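Local coordinates for protein peptidoglycan D,D-transpeptidase FtsI (Yersinia pestis, PDB 6SYN) that probably cross-links peptidoglycan strands as a class B D,D-transpeptidase of the periplasm, and is bound here by a penicillin-derived ligand, at residues 255-260 and 328-333; 345-350 and 358-363; 60-65 and 82-87. All blocks are in the same frame, centred on the assembly; numbering follows the deposited sequence.

Interaction 1: 255-260 and 328-333; sequences KPMVVM and FGFGKA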
ATOM      1  N   LYS A 255      12.684 -13.814   5.643  1.00 11.85           N
ATOM      2  CA  LYS A 255      13.895 -14.686   5.636  1.00 11.70           C
ATOM      3  C   LYS A 255      15.182 -13.875   5.757  1.00 11.53           C
ATOM      4  O   LYS A 255      16.124 -14.346   6.391  1.00 11.58           O
ATOM      5  CB  LYS A 255      13.928 -15.568   4.385  1.00 11.77           C
ATOM      6  CG  LYS A 255      12.926 -16.712   4.399  1.00 11.93           C
ATOM      7  CD  LYS A 255      13.017 -17.625   3.198  1.00 12.07           C
ATOM      8  CE  LYS A 255      12.037 -18.777   3.276  1.00 12.17           C
ATOM      9  NZ  LYS A 255      11.821 -19.398   1.949  1.00 12.31           N
ATOM     10  N   PRO A 256      15.308 -12.676   5.143  1.00 11.35           N
ATOM     11  CA  PRO A 256      16.500 -11.849   5.345  1.00 11.35           C
ATOM     12  C   PRO A 256      16.781 -11.515   6.820  1.00 11.31           C
ATOM     13  O   PRO A 256      17.940 -11.368   7.150  1.00 11.35           O
ATOM     14  CB  PRO A 256      16.208 -10.592   4.515  1.00 11.34           C
ATOM     15  CG  PRO A 256      15.292 -11.102   3.426  1.00 11.34           C
ATOM     16  CD  PRO A 256      14.401 -12.098   4.140  1.00 11.33           C
ATOM     17  N   MET A 257      15.747 -11.425   7.663  1.00 11.21           N
ATOM     18  CA  MET A 257      15.907 -11.186   9.124  1.00 11.19           C
ATOM     19  C   MET A 257      16.288 -12.490   9.837  1.00 10.93           C
ATOM     20  O   MET A 257      16.978 -12.407  10.867  1.00 10.76           O
ATOM     21  CB  MET A 257      14.635 -10.605   9.746  1.00 11.27           C
ATOM     22  CG  MET A 257      14.234  -9.276   9.148  1.00 11.35           C
ATOM     23  SD  MET A 257      12.779  -8.580   9.961  1.00 11.63           S
ATOM     24  CE  MET A 257      11.463  -9.519   9.188  1.00 11.52           C
ATOM     25  N   VAL A 258      15.881 -13.649   9.319  1.00 10.87           N
ATOM     26  CA  VAL A 258      16.278 -14.963   9.909  1.00 11.03           C
ATOM     27  C   VAL A 258      17.788 -15.139   9.714  1.00 11.15           C
ATOM     28  O   VAL A 258      18.476 -15.522  10.682  1.00 11.03           O
ATOM     29  CB  VAL A 258      15.510 -16.153   9.308  1.00 10.97           C
ATOM     30  CG1 VAL A 258      15.968 -17.466   9.929  1.00 10.94           C
ATOM     31  CG2 VAL A 258      14.002 -15.993   9.439  1.00 10.96           C
ATOM     32  N   VAL A 259      18.270 -14.868   8.500  1.00 11.40           N
ATOM     33  CA  VAL A 259      19.711 -14.961   8.125  1.00 11.59           C
ATOM     34  C   VAL A 259      20.504 -14.003   9.018  1.00 11.69           C
ATOM     35  O   VAL A 259      21.561 -14.412   9.515  1.00 11.86           O
ATOM     36  CB  VAL A 259      19.920 -14.678   6.625  1.00 11.56           C
ATOM     37  CG1 VAL A 259      21.387 -14.494   6.271  1.00 11.56           C
ATOM     38  CG2 VAL A 259      19.304 -15.775   5.775  1.00 11.63           C
ATOM     39  N   MET A 260      19.995 -12.790   9.236  1.00 11.96           N
ATOM     40  CA  MET A 260      20.657 -11.757  10.076  1.00 12.27           C
ATOM     41  C   MET A 260      20.817 -12.284  11.508  1.00 11.99           C
ATOM     42  O   MET A 260      21.946 -12.250  12.028  1.00 12.06           O
ATOM     43  CB  MET A 260      19.859 -10.447  10.078  1.00 12.65           C
ATOM     44  CG  MET A 260      20.034  -9.643   8.797  1.00 12.94           C
ATOM     45  SD  MET A 260      18.827  -8.306   8.607  1.00 13.39           S
ATOM     46  CE  MET A 260      19.246  -7.721   6.968  1.00 13.37           C
ATOM     47  N   PHE A 328      12.782  -4.780  14.023  1.00 11.06           N
ATOM     48  CA  PHE A 328      12.534  -4.287  12.641  1.00 10.60           C
ATOM     49  C   PHE A 328      11.152  -3.633  12.542  1.00 10.26           C
ATOM     50  O   PHE A 328      10.875  -2.988  11.511  1.00 10.13           O
ATOM     51  CB  PHE A 328      12.732  -5.408  11.617  1.00 10.46           C
ATOM     52  CG  PHE A 328      14.135  -5.481  11.069  1.00 10.36           C
ATOM     53  CD1 PHE A 328      15.105  -6.256  11.686  1.00 10.32           C
ATOM     54  CD2 PHE A 328      14.499  -4.737   9.957  1.00 10.32           C
ATOM     55  CE1 PHE A 328      16.397  -6.308  11.182  1.00 10.26           C
ATOM     56  CE2 PHE A 328      15.792  -4.791   9.454  1.00 10.22           C
ATOM     57  CZ  PHE A 328      16.739  -5.579  10.067  1.00 10.18           C
ATOM     58  N   GLY A 329      10.316  -3.797  13.570  1.00 10.06           N
ATOM     59  CA  GLY A 329       9.087  -3.005  13.766  1.00  9.96           C
ATOM     60  C   GLY A 329       7.807  -3.785  13.508  1.00  9.87           C
ATOM     61  O   GLY A 329       6.748  -3.141  13.451  1.00  9.77           O
ATOM     62  N   PHE A 330       7.871  -5.110  13.350  1.00  9.81           N
ATOM     63  CA  PHE A 330       6.660  -5.973  13.371  1.00  9.79           C
ATOM     64  C   PHE A 330       6.035  -5.867  14.772  1.00  9.90           C
ATOM     65  O   PHE A 330       6.786  -5.744  15.770  1.00  9.95           O
ATOM     66  CB  PHE A 330       6.983  -7.407  12.934  1.00  9.74           C
ATOM     67  CG  PHE A 330       7.067  -7.644  11.441  1.00  9.69           C
ATOM     68  CD1 PHE A 330       6.698  -6.670  10.520  1.00  9.62           C
ATOM     69  CD2 PHE A 330       7.496  -8.868  10.948  1.00  9.64           C
ATOM     70  CE1 PHE A 330       6.773  -6.908   9.155  1.00  9.54           C
ATOM     71  CE2 PHE A 330       7.563  -9.108   9.582  1.00  9.63           C
ATOM     72  CZ  PHE A 330       7.196  -8.129   8.687  1.00  9.54           C
ATOM     73  N   GLY A 331       4.699  -5.838  14.830  1.00  9.93           N
ATOM     74  CA  GLY A 331       3.911  -5.731  16.076  1.00  9.98           C
ATOM     75  C   GLY A 331       3.917  -4.327  16.659  1.00 10.12           C
ATOM     76  O   GLY A 331       3.558  -4.174  17.840  1.00 10.25           O
ATOM     77  N   LYS A 332       4.288  -3.321  15.869  1.00 10.24           N
ATOM     78  CA  LYS A 332       4.476  -1.934  16.362  1.00 10.31           C
ATOM     79  C   LYS A 332       3.721  -0.960  15.461  1.00 10.40           C
ATOM     80  O   LYS A 332       3.796  -1.111  14.226  1.00 10.38           O
ATOM     81  CB  LYS A 332       5.963  -1.578  16.381  1.00 10.49           C
ATOM     82  CG  LYS A 332       6.777  -2.214  17.499  1.00 10.50           C
ATOM     83  CD  LYS A 332       8.245  -1.888  17.375  1.00 10.51           C
ATOM     84  CE  LYS A 332       9.109  -2.609  18.387  1.00 10.60           C
ATOM     85  NZ  LYS A 332      10.545  -2.278  18.211  1.00 10.63           N
ATOM     86  N   ALA A 333       3.051   0.023  16.067  1.00 10.57           N
ATOM     87  CA  ALA A 333       2.291   1.074  15.354  1.00 10.76           C
ATOM     88  C   ALA A 333       3.237   1.805  14.397  1.00 10.87           C
ATOM     89  O   ALA A 333       4.435   1.909  14.706  1.00 10.68           O
ATOM     90  CB  ALA A 333       1.636   2.019  16.332  1.00 10.70           C
TER

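Interaction 2: 345-350 and 358-363; sequences LYPKKQ and ATFSFG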
ATOM      1  N   LEU A 345      -1.152  -8.263  14.104  1.00 14.04           N
ATOM      2  CA  LEU A 345      -1.083  -9.275  15.195  1.00 14.57           C
ATOM      3  C   LEU A 345       0.343  -9.833  15.267  1.00 14.75           C
ATOM      4  O   LEU A 345       0.846 -10.320  14.238  1.00 14.50           O
ATOM      5  CB  LEU A 345      -2.082 -10.408  14.938  1.00 14.77           C
ATOM      6  CG  LEU A 345      -3.404 -10.006  14.287  1.00 14.99           C
ATOM      7  CD1 LEU A 345      -4.194 -11.242  13.885  1.00 15.13           C
ATOM      8  CD2 LEU A 345      -4.219  -9.114  15.212  1.00 14.89           C
ATOM      9  N   TYR A 346       0.945  -9.785  16.453  1.00 15.26           N
ATOM     10  CA  TYR A 346       2.340 -10.206  16.706  1.00 15.79           C
ATOM     11  C   TYR A 346       2.417 -10.995  18.009  1.00 16.44           C
ATOM     12  O   TYR A 346       1.980 -10.502  19.044  1.00 16.47           O
ATOM     13  CB  TYR A 346       3.237  -8.975  16.750  1.00 15.91           C
ATOM     14  CG  TYR A 346       4.696  -9.330  16.760  1.00 16.12           C
ATOM     15  CD1 TYR A 346       5.338  -9.704  15.593  1.00 16.03           C
ATOM     16  CD2 TYR A 346       5.408  -9.368  17.947  1.00 16.25           C
ATOM     17  CE1 TYR A 346       6.672 -10.069  15.597  1.00 16.17           C
ATOM     18  CE2 TYR A 346       6.743  -9.731  17.969  1.00 16.35           C
ATOM     19  CZ  TYR A 346       7.376 -10.075  16.788  1.00 16.28           C
ATOM     20  OH  TYR A 346       8.692 -10.422  16.805  1.00 16.50           O
ATOM     21  N   PRO A 347       3.000 -12.218  18.005  1.00 17.38           N
ATOM     22  CA  PRO A 347       2.972 -13.098  19.174  1.00 18.49           C
ATOM     23  C   PRO A 347       3.718 -12.573  20.410  1.00 19.70           C
ATOM     24  O   PRO A 347       4.815 -12.061  20.285  1.00 19.85           O
ATOM     25  CB  PRO A 347       3.632 -14.406  18.704  1.00 17.88           C
ATOM     26  CG  PRO A 347       4.439 -14.008  17.495  1.00 17.80           C
ATOM     27  CD  PRO A 347       3.698 -12.840  16.872  1.00 17.58           C
ATOM     28  N   LYS A 348       3.079 -12.739  21.570  1.00 22.08           N
ATOM     29  CA  LYS A 348       3.636 -12.459  22.918  1.00 23.87           C
ATOM     30  C   LYS A 348       3.572 -13.745  23.758  1.00 24.23           C
ATOM     31  O   LYS A 348       3.611 -13.642  24.993  1.00 25.57           O
ATOM     32  CB  LYS A 348       2.865 -11.294  23.549  1.00 24.75           C
ATOM     33  CG  LYS A 348       2.771 -10.039  22.683  1.00 25.41           C
ATOM     34  CD  LYS A 348       2.818  -8.739  23.471  1.00 25.94           C
ATOM     35  CE  LYS A 348       2.202  -7.560  22.743  1.00 25.88           C
ATOM     36  NZ  LYS A 348       2.055  -6.379  23.628  1.00 25.58           N
ATOM     37  N   LYS A 349       3.489 -14.911  23.109  1.00 24.75           N
ATOM     38  CA  LYS A 349       3.517 -16.244  23.773  1.00 25.98           C
ATOM     39  C   LYS A 349       4.968 -16.583  24.136  1.00 27.14           C
ATOM     40  O   LYS A 349       5.862 -16.298  23.314  1.00 27.52           O
ATOM     41  CB  LYS A 349       2.903 -17.334  22.883  1.00 25.71           C
ATOM     42  CG  LYS A 349       3.263 -17.266  21.405  1.00 25.68           C
ATOM     43  CD  LYS A 349       3.265 -18.607  20.704  1.00 25.71           C
ATOM     44  CE  LYS A 349       3.182 -18.480  19.197  1.00 25.57           C
ATOM     45  NZ  LYS A 349       3.115 -19.806  18.540  1.00 25.63           N
ATOM     46  N   GLN A 350       5.184 -17.171  25.319  1.00 28.47           N
ATOM     47  CA  GLN A 350       6.526 -17.410  25.919  1.00 29.10           C
ATOM     48  C   GLN A 350       6.941 -18.881  25.766  1.00 29.01           C
ATOM     49  O   GLN A 350       8.007 -19.238  26.304  1.00 29.52           O
ATOM     50  CB  GLN A 350       6.517 -17.034  27.404  1.00 30.08           C
ATOM     51  CG  GLN A 350       5.922 -15.661  27.697  1.00 31.07           C
ATOM     52  CD  GLN A 350       6.751 -14.532  27.132  1.00 31.38           C
ATOM     53  OE1 GLN A 350       7.967 -14.494  27.298  1.00 31.98           O
ATOM     54  NE2 GLN A 350       6.096 -13.590  26.469  1.00 30.55           N
ATOM     55  N   ALA A 358       9.587 -22.928  13.396  1.00 13.28           N
ATOM     56  CA  ALA A 358       9.882 -23.169  11.962  1.00 12.95           C
ATOM     57  C   ALA A 358       9.012 -22.258  11.084  1.00 12.57           C
ATOM     58  O   ALA A 358       9.571 -21.499  10.280  1.00 12.52           O
ATOM     59  CB  ALA A 358       9.670 -24.625  11.620  1.00 12.88           C
ATOM     60  N   THR A 359       7.690 -22.324  11.229  1.00 12.32           N
ATOM     61  CA  THR A 359       6.732 -21.564  10.379  1.00 12.20           C
ATOM     62  C   THR A 359       6.998 -20.057  10.518  1.00 11.90           C
ATOM     63  O   THR A 359       6.864 -19.350   9.500  1.00 11.71           O
ATOM     64  CB  THR A 359       5.283 -21.952  10.691  1.00 12.23           C
ATOM     65  OG1 THR A 359       5.093 -21.865  12.103  1.00 12.34           O
ATOM     66  CG2 THR A 359       4.950 -23.344  10.202  1.00 12.40           C
ATOM     67  N   PHE A 360       7.396 -19.597  11.712  1.00 11.66           N
ATOM     68  CA  PHE A 360       7.788 -18.188  11.996  1.00 11.51           C
ATOM     69  C   PHE A 360       9.028 -17.796  11.177  1.00 11.30           C
ATOM     70  O   PHE A 360       9.174 -16.595  10.874  1.00 11.09           O
ATOM     71  CB  PHE A 360       8.070 -17.978  13.485  1.00 11.54           C
ATOM     72  CG  PHE A 360       7.852 -16.569  13.979  1.00 11.46           C
ATOM     73  CD1 PHE A 360       6.618 -15.952  13.835  1.00 11.46           C
ATOM     74  CD2 PHE A 360       8.866 -15.871  14.619  1.00 11.39           C
ATOM     75  CE1 PHE A 360       6.406 -14.665  14.302  1.00 11.40           C
ATOM     76  CE2 PHE A 360       8.651 -14.584  15.090  1.00 11.46           C
ATOM     77  CZ  PHE A 360       7.422 -13.983  14.929  1.00 11.43           C
ATOM     78  N   SER A 361       9.888 -18.765  10.834  1.00 10.89           N
ATOM     79  CA  SER A 361      11.128 -18.537  10.046  1.00 10.64           C
ATOM     80  C   SER A 361      10.813 -18.360   8.555  1.00 10.50           C
ATOM     81  O   SER A 361      11.715 -17.901   7.830  1.00 10.84           O
ATOM     82  CB  SER A 361      12.151 -19.621  10.276  1.00 10.53           C
ATOM     83  OG  SER A 361      11.858 -20.791   9.525  1.00 10.52           O
ATOM     84  N   PHE A 362       9.614 -18.721   8.090  1.00 10.10           N
ATOM     85  CA  PHE A 362       9.159 -18.402   6.709  1.00  9.84           C
ATOM     86  C   PHE A 362       7.797 -17.697   6.782  1.00  9.78           C
ATOM     87  O   PHE A 362       6.946 -17.908   5.895  1.00  9.91           O
ATOM     88  CB  PHE A 362       9.232 -19.625   5.783  1.00  9.71           C
ATOM     89  CG  PHE A 362       8.800 -20.958   6.346  1.00  9.63           C
ATOM     90  CD1 PHE A 362       7.478 -21.372   6.274  1.00  9.64           C
ATOM     91  CD2 PHE A 362       9.730 -21.835   6.882  1.00  9.55           C
ATOM     92  CE1 PHE A 362       7.095 -22.615   6.758  1.00  9.55           C
ATOM     93  CE2 PHE A 362       9.345 -23.077   7.365  1.00  9.46           C
ATOM     94  CZ  PHE A 362       8.029 -23.463   7.304  1.00  9.48           C
ATOM     95  N   GLY A 363       7.622 -16.875   7.823  1.00  9.59           N
ATOM     96  CA  GLY A 363       6.669 -15.748   7.877  1.00  9.43           C
ATOM     97  C   GLY A 363       5.231 -16.142   8.168  1.00  9.30           C
ATOM     98  O   GLY A 363       4.359 -15.334   7.831  1.00  9.35           O
TER

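Interaction 3: 60-65 and 82-87; sequences DALEIP and VYLARQ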
ATOM      1  N   ASP A  60     -31.291  16.220 -20.044  1.00 19.62           N
ATOM      2  CA  ASP A  60     -30.499  16.543 -21.266  1.00 20.11           C
ATOM      3  C   ASP A  60     -29.451  17.615 -20.941  1.00 20.34           C
ATOM      4  O   ASP A  60     -28.319  17.504 -21.452  1.00 20.67           O
ATOM      5  CB  ASP A  60     -31.393  17.011 -22.420  1.00 20.66           C
ATOM      6  CG  ASP A  60     -32.350  15.954 -22.961  1.00 21.09           C
ATOM      7  OD1 ASP A  60     -31.957  14.767 -23.012  1.00 21.33           O
ATOM      8  OD2 ASP A  60     -33.484  16.328 -23.333  1.00 20.89           O
ATOM      9  N   ALA A  61     -29.815  18.616 -20.133  1.00 20.30           N
ATOM     10  CA  ALA A  61     -28.935  19.737 -19.721  1.00 20.32           C
ATOM     11  C   ALA A  61     -27.845  19.242 -18.762  1.00 20.53           C
ATOM     12  O   ALA A  61     -26.728  19.779 -18.827  1.00 20.57           O
ATOM     13  CB  ALA A  61     -29.750  20.836 -19.088  1.00 20.34           C
ATOM     14  N   LEU A  62     -28.157  18.271 -17.897  1.00 21.20           N
ATOM     15  CA  LEU A  62     -27.176  17.654 -16.961  1.00 21.95           C
ATOM     16  C   LEU A  62     -26.390  16.546 -17.670  1.00 22.94           C
ATOM     17  O   LEU A  62     -25.411  16.070 -17.069  1.00 23.38           O
ATOM     18  CB  LEU A  62     -27.897  17.078 -15.736  1.00 21.61           C
ATOM     19  CG  LEU A  62     -28.400  18.083 -14.703  1.00 21.51           C
ATOM     20  CD1 LEU A  62     -28.945  17.354 -13.482  1.00 21.71           C
ATOM     21  CD2 LEU A  62     -27.307  19.058 -14.290  1.00 21.39           C
ATOM     22  N   GLU A  63     -26.801  16.163 -18.886  1.00 24.36           N
ATOM     23  CA  GLU A  63     -26.327  14.962 -19.635  1.00 25.33           C
ATOM     24  C   GLU A  63     -26.410  13.726 -18.724  1.00 25.55           C
ATOM     25  O   GLU A  63     -25.429  12.950 -18.662  1.00 25.22           O
ATOM     26  CB  GLU A  63     -24.906  15.149 -20.175  1.00 25.96           C
ATOM     27  CG  GLU A  63     -24.426  16.587 -20.226  1.00 26.46           C
ATOM     28  CD  GLU A  63     -23.050  16.725 -20.856  1.00 27.07           C
ATOM     29  OE1 GLU A  63     -22.762  15.956 -21.801  1.00 27.26           O
ATOM     30  OE2 GLU A  63     -22.267  17.584 -20.393  1.00 26.61           O
ATOM     31  N   ILE A  64     -27.536  13.565 -18.029  1.00 25.61           N
ATOM     32  CA  ILE A  64     -27.832  12.396 -17.152  1.00 26.22           C
ATOM     33  C   ILE A  64     -29.220  11.887 -17.529  1.00 26.60           C
ATOM     34  O   ILE A  64     -30.201  12.592 -17.303  1.00 27.50           O
ATOM     35  CB  ILE A  64     -27.714  12.794 -15.665  1.00 26.43           C
ATOM     36  CG1 ILE A  64     -26.269  13.166 -15.311  1.00 26.79           C
ATOM     37  CG2 ILE A  64     -28.256  11.698 -14.757  1.00 26.51           C
ATOM     38  CD1 ILE A  64     -26.075  13.745 -13.923  1.00 26.87           C
ATOM     39  N   PRO A  65     -29.361  10.670 -18.116  1.00 26.09           N
ATOM     40  CA  PRO A  65     -30.667  10.186 -18.558  1.00 25.95           C
ATOM     41  C   PRO A  65     -31.610  10.079 -17.353  1.00 26.04           C
ATOM     42  O   PRO A  65     -31.112  10.001 -16.238  1.00 24.36           O
ATOM     43  CB  PRO A  65     -30.402   8.806 -19.178  1.00 25.52           C
ATOM     44  CG  PRO A  65     -28.903   8.754 -19.380  1.00 25.68           C
ATOM     45  CD  PRO A  65     -28.303   9.674 -18.338  1.00 25.71           C
ATOM     46  N   VAL A  82     -28.925  15.786  -2.130  1.00 30.33           N
ATOM     47  CA  VAL A  82     -28.176  14.881  -3.053  1.00 29.82           C
ATOM     48  C   VAL A  82     -27.624  15.714  -4.217  1.00 28.70           C
ATOM     49  O   VAL A  82     -28.437  16.402  -4.879  1.00 28.31           O
ATOM     50  CB  VAL A  82     -29.053  13.719  -3.560  1.00 29.98           C
ATOM     51  CG1 VAL A  82     -29.624  12.912  -2.406  1.00 30.61           C
ATOM     52  CG2 VAL A  82     -30.165  14.188  -4.489  1.00 30.20           C
ATOM     53  N   TYR A  83     -26.308  15.654  -4.455  1.00 26.89           N
ATOM     54  CA  TYR A  83     -25.636  16.277  -5.629  1.00 26.31           C
ATOM     55  C   TYR A  83     -26.171  15.638  -6.917  1.00 25.17           C
ATOM     56  O   TYR A  83     -26.367  14.399  -6.952  1.00 23.44           O
ATOM     57  CB  TYR A  83     -24.108  16.142  -5.573  1.00 26.58           C
ATOM     58  CG  TYR A  83     -23.396  17.177  -4.738  1.00 26.52           C
ATOM     59  CD1 TYR A  83     -23.395  18.514  -5.103  1.00 26.54           C
ATOM     60  CD2 TYR A  83     -22.707  16.819  -3.588  1.00 26.26           C
ATOM     61  CE1 TYR A  83     -22.737  19.470  -4.343  1.00 26.94           C
ATOM     62  CE2 TYR A  83     -22.049  17.762  -2.815  1.00 26.27           C
ATOM     63  CZ  TYR A  83     -22.065  19.092  -3.193  1.00 26.86           C
ATOM     64  OH  TYR A  83     -21.420  20.023  -2.430  1.00 27.03           O
ATOM     65  N   LEU A  84     -26.432  16.485  -7.923  1.00 24.82           N
ATOM     66  CA  LEU A  84     -26.712  16.110  -9.336  1.00 24.29           C
ATOM     67  C   LEU A  84     -25.513  16.516 -10.204  1.00 24.38           C
ATOM     68  O   LEU A  84     -25.224  15.792 -11.179  1.00 25.71           O
ATOM     69  CB  LEU A  84     -27.997  16.803  -9.807  1.00 23.52           C
ATOM     70  CG  LEU A  84     -29.254  16.521  -8.980  1.00 23.47           C
ATOM     71  CD1 LEU A  84     -30.448  17.284  -9.535  1.00 23.37           C
ATOM     72  CD2 LEU A  84     -29.566  15.030  -8.922  1.00 23.31           C
ATOM     73  N   ALA A  85     -24.856  17.633  -9.872  1.00 23.81           N
ATOM     74  CA  ALA A  85     -23.601  18.106 -10.505  1.00 23.24           C
ATOM     75  C   ALA A  85     -22.822  18.970  -9.507  1.00 23.00           C
ATOM     76  O   ALA A  85     -23.389  19.960  -9.009  1.00 22.89           O
ATOM     77  CB  ALA A  85     -23.908  18.873 -11.768  1.00 23.17           C
ATOM     78  N   ARG A  86     -21.563  18.615  -9.242  1.00 22.76           N
ATOM     79  CA  ARG A  86     -20.665  19.384  -8.343  1.00 22.57           C
ATOM     80  C   ARG A  86     -20.356  20.740  -8.990  1.00 21.20           C
ATOM     81  O   ARG A  86     -20.093  21.705  -8.251  1.00 20.37           O
ATOM     82  CB  ARG A  86     -19.393  18.578  -8.058  1.00 23.93           C
ATOM     83  CG  ARG A  86     -19.637  17.302  -7.267  1.00 25.34           C
ATOM     84  CD  ARG A  86     -18.398  16.812  -6.539  1.00 26.88           C
ATOM     85  NE  ARG A  86     -18.529  15.411  -6.148  1.00 28.23           N
ATOM     86  CZ  ARG A  86     -18.923  14.966  -4.951  1.00 29.25           C
ATOM     87  NH1 ARG A  86     -19.007  13.661  -4.738  1.00 29.22           N
ATOM     88  NH2 ARG A  86     -19.225  15.808  -3.973  1.00 29.17           N
ATOM     89  N   GLN A  87     -20.442  20.799 -10.320  1.00 20.40           N
ATOM     90  CA  GLN A  87     -19.902  21.891 -11.169  1.00 20.09           C
ATOM     91  C   GLN A  87     -20.782  22.035 -12.414  1.00 20.15           C
ATOM     92  O   GLN A  87     -21.051  21.011 -13.075  1.00 19.41           O
ATOM     93  CB  GLN A  87     -18.468  21.541 -11.572  1.00 19.90           C
ATOM     94  CG  GLN A  87     -17.522  22.727 -11.634  1.00 19.74           C
ATOM     95  CD  GLN A  87     -16.102  22.279 -11.880  1.00 19.86           C
ATOM     96  OE1 GLN A  87     -15.319  22.088 -10.953  1.00 19.72           O
ATOM     97  NE2 GLN A  87     -15.764  22.080 -13.144  1.00 20.08           N
TER

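Interaction 1: 255-260 and 328-333
Met-257 and Met-260, one helical turn's worth apart on helix 255-264, present their sulfurs to the ring of Phe-328, with CA atoms of Met-257 and Phe-328 8.4 Å apart. Both are Met-aromatic contacts, at different obliquities. Met-257 SD sits 4.1 Å from the Phe-328 ring centroid and 34° off the ring normal, nearest to Phe-328 CG, whereas Met-260 SD reaches the far end of the ring, 3.7 Å from Phe-328 CZ, its side chain crossing the phenyl group at about a right angle.

A CH-pi contact accompanies the first sulfur: Met-257 CG lies over one face of the Phe-328 ring, 16° off the normal and displaced toward the rim. The thioether chain then bends at its third torsion (chi3 -79°), which carries the methyl away from Phe-328 to Phe-330, where Met-257 CE meets Phe-330 CE2 at 3.9 Å. One methionine thereby bridges two phenylalanines.

Between the two phenylalanines, Gly-329 has positive phi and completes the Schellman motif that ends helix 319-327. It also opens a type II beta turn running to Lys-332. Lys-255, on helix 255-264 with the two methionines and in the ligand pocket, hydrogen-bonds through NZ to Ser-304 and Asn-306.

All four touching residues are buried, and the junction of 196 Å² is wholly apolar, so dispersion and sulfur-ring attraction, rather than directional polar bonds, join this pocket helix to the turn.

Interaction 2: 345-350 and 358-363
Pro-347, in an extended loop, and Phe-360, near the end of helix 354-360, form the closest backbone approach, yet their CA atoms stay 10.0 Å apart, so side chains alone span the gap.

Phe-360 is the common partner of both loop residues. Its CG is anti to the backbone N (chi1 -153°), which directs the ring toward the loop, and the outer atoms CE1 and CZ make the contacts. Pro-347 comes from the opposite direction: its CG lies 3.8 Å from Phe-360 CE1 and obliquely to that ring. Tyr-346 arrives at about a right angle to Phe-360; its CE1 is 4.0 Å from Phe-360 CZ, close to the plane of the phenyl ring and at its edge. Within the loop, Pro-347 CD lies 3.6 Å above the Tyr-346 ring plane, offset toward the rim, so proline and tyrosine present themselves to Phe-360 as a packed pair. The phenol is tied down separately, by a hydrogen bond of Tyr-346 OH to Val-322 O.

The contact is apolar, partly buried and modest, at 101 Å². It closes a short excursion of the transpeptidase domain, in which the chain leaves the loop, forms helix 354-360 and folds that helix back on it. Helix 319-327 packs on both partners, Tyr-325 stacking on Phe-360 and touching Tyr-346; Trp-352, just before helix 354-360, meets the Phe-360 ring edge-to-face.

Interaction 3: 60-65 and 82-87
Leu-62, on the last turn of helix 54-62, points its side chain at the corner made by Leu-84 and Ala-85, the CA atoms of Leu-62 and Ala-85 being 7.4 Å apart. Its two methyls divide the work. CD1 lies 3.8 Å from Leu-84 CB, while CD2 approaches Ala-85 CB at a looser 4.2 Å; the fork of the leucine thus faces two consecutive residues. The two leucine side chains pass at an oblique angle, and the CB of Leu-84 is the atom nearest Leu-62 CD1, with Leu-84 CD1 a little farther off. Ala-85, by contrast, directs its methyl toward the helix.

Ile-64 adds a third point of contact from the loop beyond the helix. Its CG1 branch is extended through CD1 (chi2 172°), and that methyl reaches the backbone, 3.5 Å from Leu-84 O, a van der Waals approach of carbon to oxygen. Between Leu-62 and Ile-64 the helix ends in a Schellman motif, with Glu-63 at positive phi as the C-prime residue and Ile-64 N bonded back to Ser-59 O; both side chains lie toward the strand.

The strand side is irregular as well. Leu-84 and Ala-85, the two residues that Leu-62 touches, both face Val-36 of strand 26-38, a classic beta bulge. The contact, 141 Å² and partly buried, packs the end of helix 54-62 on strand 82-88 in the dimerisation-domain region; helix 66-74, through Leu-69 and Arg-72, also packs on Leu-84, as does Ile-104 of strand 104-113.

In the fold
Interactions 1 and 2 are neighbours in the transpeptidase region, with centres 11 Å apart: Phe-330 CB packs 3.8 Å from Tyr-346 CE1, and Tyr-325 of helix 319-327 touches residues of both. Interaction 3 stands about 52 Å from interaction 1, between centres, on the other side of the chain's centre and in the dimerisation-domain region. Only interaction 1 is buried at every touching residue; the other two are partly buried. None has a hydrogen bond between its segments, and the side chains that meet are apolar or aromatic: methionines from the helix of Lys-255 against phenyl rings in the core; a proline and two aromatic rings where loop meets helix; branched aliphatic chains against a bulged strand.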